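Long-range contacts in resiniferatoxin-binding, phosphotriesterase-related protein (Rhodobacter sphaeroides 2.4.1, PDB 3K2G), which binds two zinc ions in a TIM barrel of the phosphotriesterase family and is probably a hydrolase of phosphoric esters: residues Glu35-Asp40 with Arg101-Pro106; Arg113-Leu118 with Val129-Gly134. One frame throughout, in Å; residues are numbered along the deposited sequence.

Contact 1 (Glu35-Asp40 with Arg101-Pro106). With ZN (zinc ion), chain I.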
ATOM      1  N   GLU B  35      13.400  30.562  -2.505  1.00 12.17           N
ATOM      2  CA  GLU B  35      14.348  30.796  -1.417  1.00 13.64           C
ATOM      3  C   GLU B  35      14.164  32.198  -0.855  1.00 15.75           C
ATOM      4  O   GLU B  35      13.785  33.120  -1.579  1.00 17.30           O
ATOM      5  CB  GLU B  35      15.789  30.686  -1.919  1.00 11.75           C
ATOM      6  CG  GLU B  35      16.139  29.407  -2.652  1.00 14.78           C
ATOM      7  CD  GLU B  35      16.068  28.174  -1.765  1.00 15.30           C
ATOM      8  OE1 GLU B  35      16.290  28.298  -0.542  1.00 15.40           O
ATOM      9  OE2 GLU B  35      15.803  27.075  -2.301  1.00 15.70           O
ATOM     10  N   HIS B  36      14.425  32.359   0.439  1.00 17.36           N
ATOM     11  CA  HIS B  36      14.333  33.675   1.050  1.00 18.53           C
ATOM     12  C   HIS B  36      15.769  34.063   1.359  1.00 20.16           C
ATOM     13  O   HIS B  36      16.491  33.305   2.012  1.00 17.32           O
ATOM     14  CB  HIS B  36      13.502  33.618   2.327  1.00 18.51           C
ATOM     15  CG  HIS B  36      12.083  33.218   2.091  1.00 19.25           C
ATOM     16  ND1 HIS B  36      11.128  34.102   1.641  1.00 16.92           N
ATOM     17  CD2 HIS B  36      11.473  32.013   2.180  1.00 17.43           C
ATOM     18  CE1 HIS B  36       9.989  33.459   1.460  1.00 19.64           C
ATOM     19  NE2 HIS B  36      10.173  32.191   1.778  1.00 17.69           N
ATOM     20  N   LEU B  37      16.186  35.229   0.869  1.00 18.99           N
ATOM     21  CA  LEU B  37      17.549  35.695   1.085  1.00 19.47           C
ATOM     22  C   LEU B  37      17.642  36.578   2.320  1.00 19.80           C
ATOM     23  O   LEU B  37      18.686  36.656   2.963  1.00 18.73           O
ATOM     24  CB  LEU B  37      18.036  36.438  -0.157  1.00 18.51           C
ATOM     25  CG  LEU B  37      17.930  35.543  -1.397  1.00 19.43           C
ATOM     26  CD1 LEU B  37      18.498  36.255  -2.609  1.00 19.53           C
ATOM     27  CD2 LEU B  37      18.674  34.241  -1.143  1.00 19.29           C
ATOM     28  N   GLN B  38      16.528  37.228   2.630  1.00 20.21           N
ATOM     29  CA  GLN B  38      16.381  38.107   3.786  1.00 22.03           C
ATOM     30  C   GLN B  38      14.889  38.080   4.104  1.00 23.13           C
ATOM     31  O   GLN B  38      14.071  38.078   3.192  1.00 23.46           O
ATOM     32  CB  GLN B  38      16.778  39.546   3.432  1.00 22.08           C
ATOM     33  CG  GLN B  38      18.257  39.793   3.175  1.00 21.74           C
ATOM     34  CD  GLN B  38      19.093  39.680   4.434  1.00 23.85           C
ATOM     35  OE1 GLN B  38      19.532  38.591   4.808  1.00 25.01           O
ATOM     36  NE2 GLN B  38      19.300  40.804   5.106  1.00 21.88           N
ATOM     37  N   ASN B  39      14.520  38.053   5.378  1.00 24.07           N
ATOM     38  CA  ASN B  39      13.103  38.054   5.725  1.00 25.44           C
ATOM     39  C   ASN B  39      12.891  38.316   7.207  1.00 26.88           C
ATOM     40  O   ASN B  39      13.845  38.472   7.965  1.00 25.82           O
ATOM     41  CB  ASN B  39      12.445  36.721   5.342  1.00 26.12           C
ATOM     42  CG  ASN B  39      12.866  35.576   6.248  1.00 26.94           C
ATOM     43  OD1 ASN B  39      13.721  35.739   7.120  1.00 25.71           O
ATOM     44  ND2 ASN B  39      12.270  34.407   6.037  1.00 22.96           N
ATOM     45  N   ASP B  40      11.626  38.351   7.610  1.00 29.39           N
ATOM     46  CA  ASP B  40      11.264  38.588   9.001  1.00 32.29           C
ATOM     47  C   ASP B  40      10.067  37.715   9.386  1.00 33.01           C
ATOM     48  O   ASP B  40       8.951  37.934   8.916  1.00 32.96           O
ATOM     49  CB  ASP B  40      10.940  40.074   9.198  1.00 34.78           C
ATOM     50  CG  ASP B  40      10.464  40.386  10.602  1.00 37.45           C
ATOM     51  OD1 ASP B  40      11.115  39.931  11.567  1.00 37.31           O
ATOM     52  OD2 ASP B  40       9.442  41.094  10.737  1.00 39.93           O
ATOM     53  N   ARG B 101      22.797  29.711 -11.047  1.00 22.95           N
ATOM     54  CA  ARG B 101      22.797  30.944 -11.821  1.00 23.48           C
ATOM     55  C   ARG B 101      21.712  31.900 -11.351  1.00 21.28           C
ATOM     56  O   ARG B 101      21.912  33.111 -11.334  1.00 20.52           O
ATOM     57  CB  ARG B 101      22.583  30.624 -13.300  1.00 28.16           C
ATOM     58  CG  ARG B 101      23.406  29.435 -13.766  1.00 34.61           C
ATOM     59  CD  ARG B 101      22.969  28.921 -15.132  1.00 39.47           C
ATOM     60  NE  ARG B 101      23.201  27.482 -15.264  1.00 40.21           N
ATOM     61  CZ  ARG B 101      22.914  26.771 -16.351  1.00 42.56           C
ATOM     62  NH1 ARG B 101      22.383  27.362 -17.414  1.00 44.85           N
ATOM     63  NH2 ARG B 101      23.145  25.464 -16.371  1.00 43.91           N
ATOM     64  N   SER B 102      20.569  31.356 -10.949  1.00 19.22           N
ATOM     65  CA  SER B 102      19.459  32.198 -10.529  1.00 17.84           C
ATOM     66  C   SER B 102      18.705  31.737  -9.283  1.00 16.96           C
ATOM     67  O   SER B 102      18.613  30.545  -9.000  1.00 13.28           O
ATOM     68  CB  SER B 102      18.451  32.313 -11.682  1.00 18.12           C
ATOM     69  OG  SER B 102      19.097  32.635 -12.907  1.00 18.24           O
ATOM     70  N   ILE B 103      18.153  32.704  -8.559  1.00 17.23           N
ATOM     71  CA  ILE B 103      17.342  32.419  -7.380  1.00 17.43           C
ATOM     72  C   ILE B 103      16.058  33.246  -7.409  1.00 15.88           C
ATOM     73  O   ILE B 103      16.082  34.440  -7.714  1.00 14.78           O
ATOM     74  CB  ILE B 103      18.080  32.735  -6.065  1.00 20.29           C
ATOM     75  CG1 ILE B 103      19.279  31.799  -5.898  1.00 20.23           C
ATOM     76  CG2 ILE B 103      17.118  32.560  -4.885  1.00 19.04           C
ATOM     77  CD1 ILE B 103      20.090  32.059  -4.645  1.00 21.57           C
ATOM     78  N   VAL B 104      14.937  32.601  -7.109  1.00 14.91           N
ATOM     79  CA  VAL B 104      13.647  33.274  -7.064  1.00 15.49           C
ATOM     80  C   VAL B 104      13.305  33.484  -5.592  1.00 14.82           C
ATOM     81  O   VAL B 104      13.147  32.522  -4.836  1.00 14.60           O
ATOM     82  CB  VAL B 104      12.525  32.431  -7.730  1.00 18.41           C
ATOM     83  CG1 VAL B 104      11.193  33.176  -7.652  1.00 19.69           C
ATOM     84  CG2 VAL B 104      12.882  32.144  -9.191  1.00 17.56           C
ATOM     85  N   ASP B 105      13.209  34.746  -5.184  1.00 13.87           N
ATOM     86  CA  ASP B 105      12.893  35.069  -3.802  1.00 14.63           C
ATOM     87  C   ASP B 105      11.453  35.561  -3.714  1.00 14.77           C
ATOM     88  O   ASP B 105      11.143  36.690  -4.100  1.00 16.21           O
ATOM     89  CB  ASP B 105      13.838  36.147  -3.275  1.00 15.97           C
ATOM     90  CG  ASP B 105      13.675  36.378  -1.785  1.00 14.69           C
ATOM     91  OD1 ASP B 105      12.523  36.358  -1.307  1.00 15.32           O
ATOM     92  OD2 ASP B 105      14.697  36.581  -1.100  1.00 15.99           O
ATOM     93  N   PRO B 106      10.559  34.717  -3.193  1.00 15.54           N
ATOM     94  CA  PRO B 106       9.141  35.053  -3.055  1.00 16.02           C
ATOM     95  C   PRO B 106       8.768  35.818  -1.787  1.00 16.80           C
ATOM     96  O   PRO B 106       7.592  35.862  -1.417  1.00 14.09           O
ATOM     97  CB  PRO B 106       8.472  33.688  -3.123  1.00 16.53           C
ATOM     98  CG  PRO B 106       9.447  32.837  -2.356  1.00 17.03           C
ATOM     99  CD  PRO B 106      10.792  33.293  -2.886  1.00 14.82           C
TER
HETATM  100 ZN    ZN I 400       8.813  30.521   1.518  1.00 22.19          ZN
HETATM  101  O   HOH W   1      14.381  38.705   0.522  1.00 21.87           O
HETATM  102  O   HOH W   2       7.508  29.732   2.753  1.00 19.45           O
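The carboxylate of D105 grips the backbone just past the metal-binding H36: L37 N donates to D105 OD2 at 2.8 Å, with an angle of 160° at the hydrogen, reaching the oxygen from above the carboxylate plane. A water donates to the same OD2 and also to Q38 O, so OD2 takes two bonds, one from L37 N directly and one from the water that links it to Q38 O. The torsion about CA-CB of D105 sets CG anti to its own backbone N (chi1 -172°), which swings the carboxylate across to the loop at L37-Q38. Its other oxygen, OD1, is bonded to T107 OG1, and so is H36 ND1; T107 thus ties the imidazole to the aspartate, although H36 ND1 and D105 OD1 themselves stand 4.0 Å apart. The ring and carboxylate planes are nearly perpendicular, 86° apart. H36 NE2 binds zinc at 2.2 Å, in a site completed by H34, E177, D304 and a water. One residue earlier, E35 N donates to V104 O at 3.1 Å, while E35 O receives a CA-H...O contact from D105 CA. E35 OE2 turns from the interface to hydrogen-bond S302 OG and H303 N. Packing fills in around these bonds. I103 CG2 lies 3.8 Å from E35 CB, P106 CG approaches H36 CE1 at 3.9 Å, and the isobutyl group of L37 lies against D105 OD2 through CG. D105 and T107 therefore act as a second shell, positioning the backbone and the ring of a zinc ligand.

Contact 2 (Arg113-Leu118 with Val129-Gly134)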
ATOM      1  N   ARG B 113      10.193  41.961   2.299  1.00 27.91           N
ATOM      2  CA  ARG B 113      10.719  42.102   0.944  1.00 27.47           C
ATOM      3  C   ARG B 113      11.536  43.391   0.851  1.00 26.38           C
ATOM      4  O   ARG B 113      11.084  44.447   1.290  1.00 25.06           O
ATOM      5  CB  ARG B 113       9.574  42.133  -0.074  1.00 27.69           C
ATOM      6  CG  ARG B 113      10.041  42.236  -1.523  1.00 28.59           C
ATOM      7  CD  ARG B 113       8.870  42.373  -2.481  1.00 28.55           C
ATOM      8  NE  ARG B 113       8.057  43.554  -2.197  1.00 29.61           N
ATOM      9  CZ  ARG B 113       7.019  43.945  -2.935  1.00 32.08           C
ATOM     10  NH1 ARG B 113       6.666  43.248  -4.008  1.00 28.04           N
ATOM     11  NH2 ARG B 113       6.331  45.029  -2.597  1.00 29.65           N
ATOM     12  N   ASP B 114      12.735  43.299   0.284  1.00 26.28           N
ATOM     13  CA  ASP B 114      13.609  44.460   0.151  1.00 27.26           C
ATOM     14  C   ASP B 114      14.440  44.419  -1.133  1.00 26.30           C
ATOM     15  O   ASP B 114      15.476  43.756  -1.192  1.00 23.48           O
ATOM     16  CB  ASP B 114      14.557  44.543   1.349  1.00 29.87           C
ATOM     17  CG  ASP B 114      15.255  45.886   1.449  1.00 32.68           C
ATOM     18  OD1 ASP B 114      15.697  46.417   0.406  1.00 31.89           O
ATOM     19  OD2 ASP B 114      15.367  46.409   2.580  1.00 34.01           O
ATOM     20  N   PRO B 115      14.007  45.150  -2.172  1.00 26.34           N
ATOM     21  CA  PRO B 115      14.732  45.176  -3.447  1.00 26.72           C
ATOM     22  C   PRO B 115      16.155  45.726  -3.353  1.00 25.86           C
ATOM     23  O   PRO B 115      17.021  45.362  -4.148  1.00 24.13           O
ATOM     24  CB  PRO B 115      13.829  46.026  -4.342  1.00 26.47           C
ATOM     25  CG  PRO B 115      13.134  46.924  -3.377  1.00 28.41           C
ATOM     26  CD  PRO B 115      12.805  45.997  -2.234  1.00 27.17           C
ATOM     27  N   VAL B 116      16.396  46.601  -2.386  1.00 26.75           N
ATOM     28  CA  VAL B 116      17.730  47.165  -2.224  1.00 27.56           C
ATOM     29  C   VAL B 116      18.709  46.060  -1.840  1.00 26.42           C
ATOM     30  O   VAL B 116      19.774  45.925  -2.439  1.00 25.61           O
ATOM     31  CB  VAL B 116      17.751  48.249  -1.128  1.00 29.12           C
ATOM     32  CG1 VAL B 116      19.150  48.816  -0.993  1.00 30.64           C
ATOM     33  CG2 VAL B 116      16.758  49.354  -1.471  1.00 30.14           C
ATOM     34  N   LYS B 117      18.331  45.265  -0.844  1.00 27.15           N
ATOM     35  CA  LYS B 117      19.163  44.167  -0.371  1.00 26.28           C
ATOM     36  C   LYS B 117      19.386  43.138  -1.473  1.00 25.23           C
ATOM     37  O   LYS B 117      20.514  42.705  -1.710  1.00 24.07           O
ATOM     38  CB  LYS B 117      18.509  43.486   0.833  1.00 29.20           C
ATOM     39  CG  LYS B 117      18.304  44.376   2.056  1.00 31.82           C
ATOM     40  CD  LYS B 117      17.787  43.531   3.224  1.00 34.72           C
ATOM     41  CE  LYS B 117      17.403  44.361   4.440  1.00 36.18           C
ATOM     42  NZ  LYS B 117      18.575  45.018   5.083  1.00 37.44           N
ATOM     43  N   LEU B 118      18.304  42.750  -2.146  1.00 25.18           N
ATOM     44  CA  LEU B 118      18.389  41.776  -3.229  1.00 24.95           C
ATOM     45  C   LEU B 118      19.407  42.199  -4.287  1.00 23.94           C
ATOM     46  O   LEU B 118      20.189  41.380  -4.767  1.00 22.40           O
ATOM     47  CB  LEU B 118      17.014  41.576  -3.886  1.00 24.65           C
ATOM     48  CG  LEU B 118      15.907  40.937  -3.040  1.00 25.98           C
ATOM     49  CD1 LEU B 118      14.713  40.610  -3.924  1.00 23.20           C
ATOM     50  CD2 LEU B 118      16.433  39.668  -2.376  1.00 23.46           C
ATOM     51  N   VAL B 129      18.660  37.400  -9.409  1.00 19.11           N
ATOM     52  CA  VAL B 129      17.561  37.314  -8.456  1.00 18.77           C
ATOM     53  C   VAL B 129      16.232  37.854  -8.979  1.00 17.87           C
ATOM     54  O   VAL B 129      16.154  38.987  -9.470  1.00 16.75           O
ATOM     55  CB  VAL B 129      17.910  38.069  -7.149  1.00 18.25           C
ATOM     56  CG1 VAL B 129      16.719  38.076  -6.202  1.00 16.93           C
ATOM     57  CG2 VAL B 129      19.108  37.412  -6.483  1.00 17.15           C
ATOM     58  N   VAL B 130      15.190  37.033  -8.863  1.00 16.32           N
ATOM     59  CA  VAL B 130      13.842  37.407  -9.281  1.00 15.66           C
ATOM     60  C   VAL B 130      13.038  37.723  -8.020  1.00 17.10           C
ATOM     61  O   VAL B 130      13.066  36.949  -7.060  1.00 16.57           O
ATOM     62  CB  VAL B 130      13.141  36.259 -10.040  1.00 14.69           C
ATOM     63  CG1 VAL B 130      11.714  36.658 -10.362  1.00 14.52           C
ATOM     64  CG2 VAL B 130      13.903  35.936 -11.321  1.00 15.30           C
HETATM   65  N   MSE B 131      12.319  38.847  -8.034  1.00 17.37           N
HETATM   66  CA  MSE B 131      11.535  39.292  -6.877  1.00 18.77           C
HETATM   67  C   MSE B 131      10.026  39.072  -6.979  1.00 19.06           C
HETATM   68  O   MSE B 131       9.413  39.313  -8.027  1.00 19.85           O
HETATM   69  CB  MSE B 131      11.823  40.774  -6.624  1.00 19.14           C
HETATM   70  CG  MSE B 131      11.017  41.432  -5.503  1.00 22.58           C
HETATM   71 SE   MSE B 131      11.708  43.233  -5.145  1.00 25.74          SE
HETATM   72  CE  MSE B 131      11.082  44.055  -6.808  1.00 22.23           C
ATOM     73  N   GLY B 132       9.442  38.615  -5.872  1.00 19.41           N
ATOM     74  CA  GLY B 132       8.016  38.361  -5.814  1.00 20.43           C
ATOM     75  C   GLY B 132       7.210  39.546  -5.323  1.00 21.64           C
ATOM     76  O   GLY B 132       7.731  40.652  -5.176  1.00 20.36           O
ATOM     77  N   ALA B 133       5.928  39.313  -5.066  1.00 22.83           N
ATOM     78  CA  ALA B 133       5.036  40.372  -4.616  1.00 23.79           C
ATOM     79  C   ALA B 133       3.722  39.833  -4.056  1.00 24.09           C
ATOM     80  O   ALA B 133       3.471  38.628  -4.078  1.00 23.86           O
ATOM     81  CB  ALA B 133       4.753  41.322  -5.769  1.00 23.82           C
ATOM     82  N   GLY B 134       2.884  40.739  -3.565  1.00 23.82           N
ATOM     83  CA  GLY B 134       1.606  40.342  -3.002  1.00 23.62           C
ATOM     84  C   GLY B 134       1.638  40.232  -1.489  1.00 24.67           C
ATOM     85  O   GLY B 134       2.624  40.604  -0.848  1.00 24.26           O
TER
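R113, P115 and L118 pack over M131 and V129 in a buried, mainly apolar contact where the start of helix 115-125 lies against strand 128-131 of the barrel. M131, present as selenomethionine, is the residue on which those three side chains converge: its SE sits 3.6 Å from P115 CB, its CG 3.8 Å from R113 CD, and its CB 4.0 Å from L118 CD1. The M131 side chain is extended through CG and SE (chi1 176°), which puts the selenium, more than CE, against the proline ring. L118 CD1 also reaches V129 CG1, at 4.0 Å, the two side chains crossing at about a right angle. Beyond the strand end, R113 NH1 donates to G132 O at 3.0 Å; the acceptor lies in the guanidinium plane, and the bond falls on a carbonyl lone pair. NH2 of the same group forms a salt bridge with E160, so two nitrogens of the guanidinium are held, NH1 by a carbonyl and NH2 by a carboxylate. D114 caps the helix as its N-cap residue, OD1 accepting from K117 N at 3.1 Å and weakly from V116 N. Strand 102-105, helix 115-125 and strand 128-131 form a beta-alpha-beta unit, and this helix-on-strand packing is the repeating theme of the TIM barrel.

Both segments of contact 1 precede both segments of contact 2 in the sequence, and the centres of the two contacts lie 8 Å apart. Strands 102-105 and 128-131 are parallel neighbours in one sheet, where D105 N pairs with V130 O and V130 N with I103 O, both probable hydrogen bonds. Helix 115-125 connects the two strands and touches both contacts: L118 CD2 lies 3.8 Å from D105 OD2, and K117 packs on Q38. The two contacts thus share one beta-alpha-beta unit of the barrel: contact 1 joins the loop that carries H36 to the zinc-site end of strand 102-105, and contact 2 seats the following helix on the adjoining strand.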